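Local coordinates for actin-binding protein (Saccharomyces cerevisiae, PDB 1JO8) that binds actin filaments, regulates ARP2/3 complex-mediated actin assembly and interacts with several partner proteins through the SH3 domain that forms this chain, at residues E13-T18 with K46-S51. Residues are numbered along the deposited sequence; the frame is centred on the assembly and turned at random.
Sequences EDNELT and KGLFPS
With CG anti to the carbonyl carbon (chi1 -66°), Leu17 lies against the Gly47 backbone, while Leu48, turned the same way about its own first torsion, crosses the Asn15 side chain obliquely. CD2 of Leu17 settles 3.4 Å from Gly47 N, and CD1 lies 3.7 Å from Phe49 CD1, the two side chains running side by side in the same direction. Leu48 CD1 meets the amide of Asn15 at ND2, 3.7 Å away. A single beta bridge joins Glu16 to Leu48: Leu48 N donates to Asn15 O over 2.8 Å, nearly straight and in the carbonyl plane, and Leu17 N returns a bond of 2.9 Å to Leu48 O. Gly47 passes so close to the backbone of Asn15 and Glu16 that a CB there would clash. Replacing Leu17 with alanine would probably open a gap beside Gly47 and take from the Phe49 ring the CD1 methyl that lies against it. Glu16, whose OE1 bonds to Tyr9 OH and Ala12 N, ties the bridge back to the rest of the RT loop. Leu48 thus uses both its N-H and its carbonyl oxygen in bonds to the loop, and the buried leucine fastens this SH3 loop to an outer strand of the sheet.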
loop_
_atom_site.group_PDB
_atom_site.type_symbol
_atom_site.label_atom_id
_atom_site.label_comp_id
_atom_site.label_asym_id
_atom_site.label_seq_id
_atom_site.Cartn_x
_atom_site.Cartn_y
_atom_site.Cartn_z
ATOM N N GLU A 13 0.677 13.162 -1.408
ATOM C CA GLU A 13 1.538 13.522 -2.529
ATOM C C GLU A 13 1.077 12.755 -3.747
ATOM O O GLU A 13 0.453 11.695 -3.620
ATOM C CB GLU A 13 3.020 13.189 -2.266
ATOM C CG GLU A 13 3.630 13.819 -1.043
ATOM C CD GLU A 13 3.705 15.344 -1.093
ATOM O OE1 GLU A 13 3.675 15.915 -2.204
ATOM O OE2 GLU A 13 3.816 15.951 -0.012
ATOM N N ASP A 14 1.469 13.213 -4.934
ATOM C CA ASP A 14 1.037 12.589 -6.173
ATOM C C ASP A 14 1.573 11.184 -6.371
ATOM O O ASP A 14 0.972 10.406 -7.095
ATOM C CB ASP A 14 1.448 13.424 -7.377
ATOM C CG ASP A 14 0.742 14.744 -7.429
ATOM O OD1 ASP A 14 -0.455 14.843 -7.062
ATOM O OD2 ASP A 14 1.302 15.752 -7.903
ATOM N N ASN A 15 2.685 10.860 -5.709
ATOM C CA ASN A 15 3.313 9.544 -5.872
ATOM C C ASN A 15 2.853 8.494 -4.858
ATOM O O ASN A 15 3.398 7.393 -4.840
ATOM C CB ASN A 15 4.851 9.668 -5.869
ATOM C CG ASN A 15 5.402 10.131 -4.548
ATOM O OD1 ASN A 15 4.702 10.289 -3.585
ATOM N ND2 ASN A 15 6.722 10.348 -4.504
ATOM N N GLU A 16 1.828 8.806 -4.063
ATOM C CA GLU A 16 1.360 7.913 -3.007
ATOM C C GLU A 16 0.049 7.244 -3.354
ATOM O O GLU A 16 -0.744 7.755 -4.151
ATOM C CB GLU A 16 1.166 8.706 -1.714
ATOM C CG GLU A 16 2.484 9.193 -1.154
ATOM C CD GLU A 16 2.354 10.089 0.044
ATOM O OE1 GLU A 16 1.245 10.172 0.606
ATOM O OE2 GLU A 16 3.372 10.704 0.432
ATOM N N LEU A 17 -0.179 6.068 -2.761
ATOM C CA LEU A 17 -1.482 5.406 -2.816
ATOM C C LEU A 17 -2.426 6.015 -1.795
ATOM O O LEU A 17 -2.011 6.642 -0.817
ATOM C CB LEU A 17 -1.343 3.932 -2.453
ATOM C CG LEU A 17 -0.551 3.034 -3.392
ATOM C CD1 LEU A 17 -0.413 1.621 -2.843
ATOM C CD2 LEU A 17 -1.252 2.996 -4.708
ATOM N N THR A 18 -3.702 5.794 -2.029
ATOM C CA THR A 18 -4.781 6.063 -1.092
ATOM C C THR A 18 -5.560 4.758 -0.969
ATOM O O THR A 18 -5.888 4.157 -1.977
ATOM C CB THR A 18 -5.706 7.169 -1.623
ATOM O OG1 THR A 18 -4.991 8.401 -1.627
ATOM C CG2 THR A 18 -6.943 7.373 -0.740
ATOM N N LYS A 46 -0.851 2.620 -8.600
ATOM C CA LYS A 46 0.435 2.265 -8.025
ATOM C C LYS A 46 1.011 3.461 -7.329
ATOM O O LYS A 46 0.775 4.605 -7.730
ATOM C CB LYS A 46 1.414 1.819 -9.109
ATOM C CG LYS A 46 0.959 0.589 -9.847
ATOM C CD LYS A 46 2.028 -0.002 -10.736
ATOM C CE LYS A 46 1.447 -1.127 -11.580
ATOM N NZ LYS A 46 2.473 -2.066 -12.147
ATOM N N GLY A 47 1.793 3.225 -6.287
ATOM C CA GLY A 47 2.418 4.316 -5.574
ATOM C C GLY A 47 3.040 3.882 -4.272
ATOM O O GLY A 47 3.011 2.703 -3.901
ATOM N N LEU A 48 3.582 4.860 -3.570
ATOM C CA LEU A 48 4.231 4.654 -2.302
ATOM C C LEU A 48 3.241 4.691 -1.154
ATOM O O LEU A 48 2.207 5.379 -1.213
ATOM C CB LEU A 48 5.258 5.760 -2.078
ATOM C CG LEU A 48 6.489 5.737 -2.966
ATOM C CD1 LEU A 48 7.229 7.037 -2.820
ATOM C CD2 LEU A 48 7.384 4.562 -2.591
ATOM N N PHE A 49 3.578 3.990 -0.080
ATOM C CA PHE A 49 2.746 3.999 1.099
ATOM C C PHE A 49 3.614 3.642 2.286
ATOM O O PHE A 49 4.643 2.963 2.114
ATOM C CB PHE A 49 1.569 3.028 0.968
ATOM C CG PHE A 49 1.972 1.594 0.820
ATOM C CD1 PHE A 49 2.346 1.059 -0.402
ATOM C CD2 PHE A 49 2.048 0.776 1.924
ATOM C CE1 PHE A 49 2.749 -0.260 -0.501
ATOM C CE2 PHE A 49 2.449 -0.529 1.816
ATOM C CZ PHE A 49 2.803 -1.054 0.612
ATOM N N PRO A 50 3.243 4.095 3.485
ATOM C CA PRO A 50 4.053 3.790 4.665
ATOM C C PRO A 50 3.830 2.346 5.050
ATOM O O PRO A 50 2.714 1.851 5.149
ATOM C CB PRO A 50 3.516 4.768 5.727
ATOM C CG PRO A 50 2.646 5.722 5.003
ATOM C CD PRO A 50 2.100 4.964 3.826
ATOM N N SER A 51 4.928 1.624 5.246
ATOM C CA SER A 51 4.851 0.185 5.447
ATOM C C SER A 51 4.030 -0.236 6.661
ATOM O O SER A 51 3.411 -1.304 6.655
ATOM C CB SER A 51 6.258 -0.377 5.550
ATOM O OG SER A 51 6.864 0.081 6.728
HETATM O O HOH W 1 1.788 7.249 -7.930
#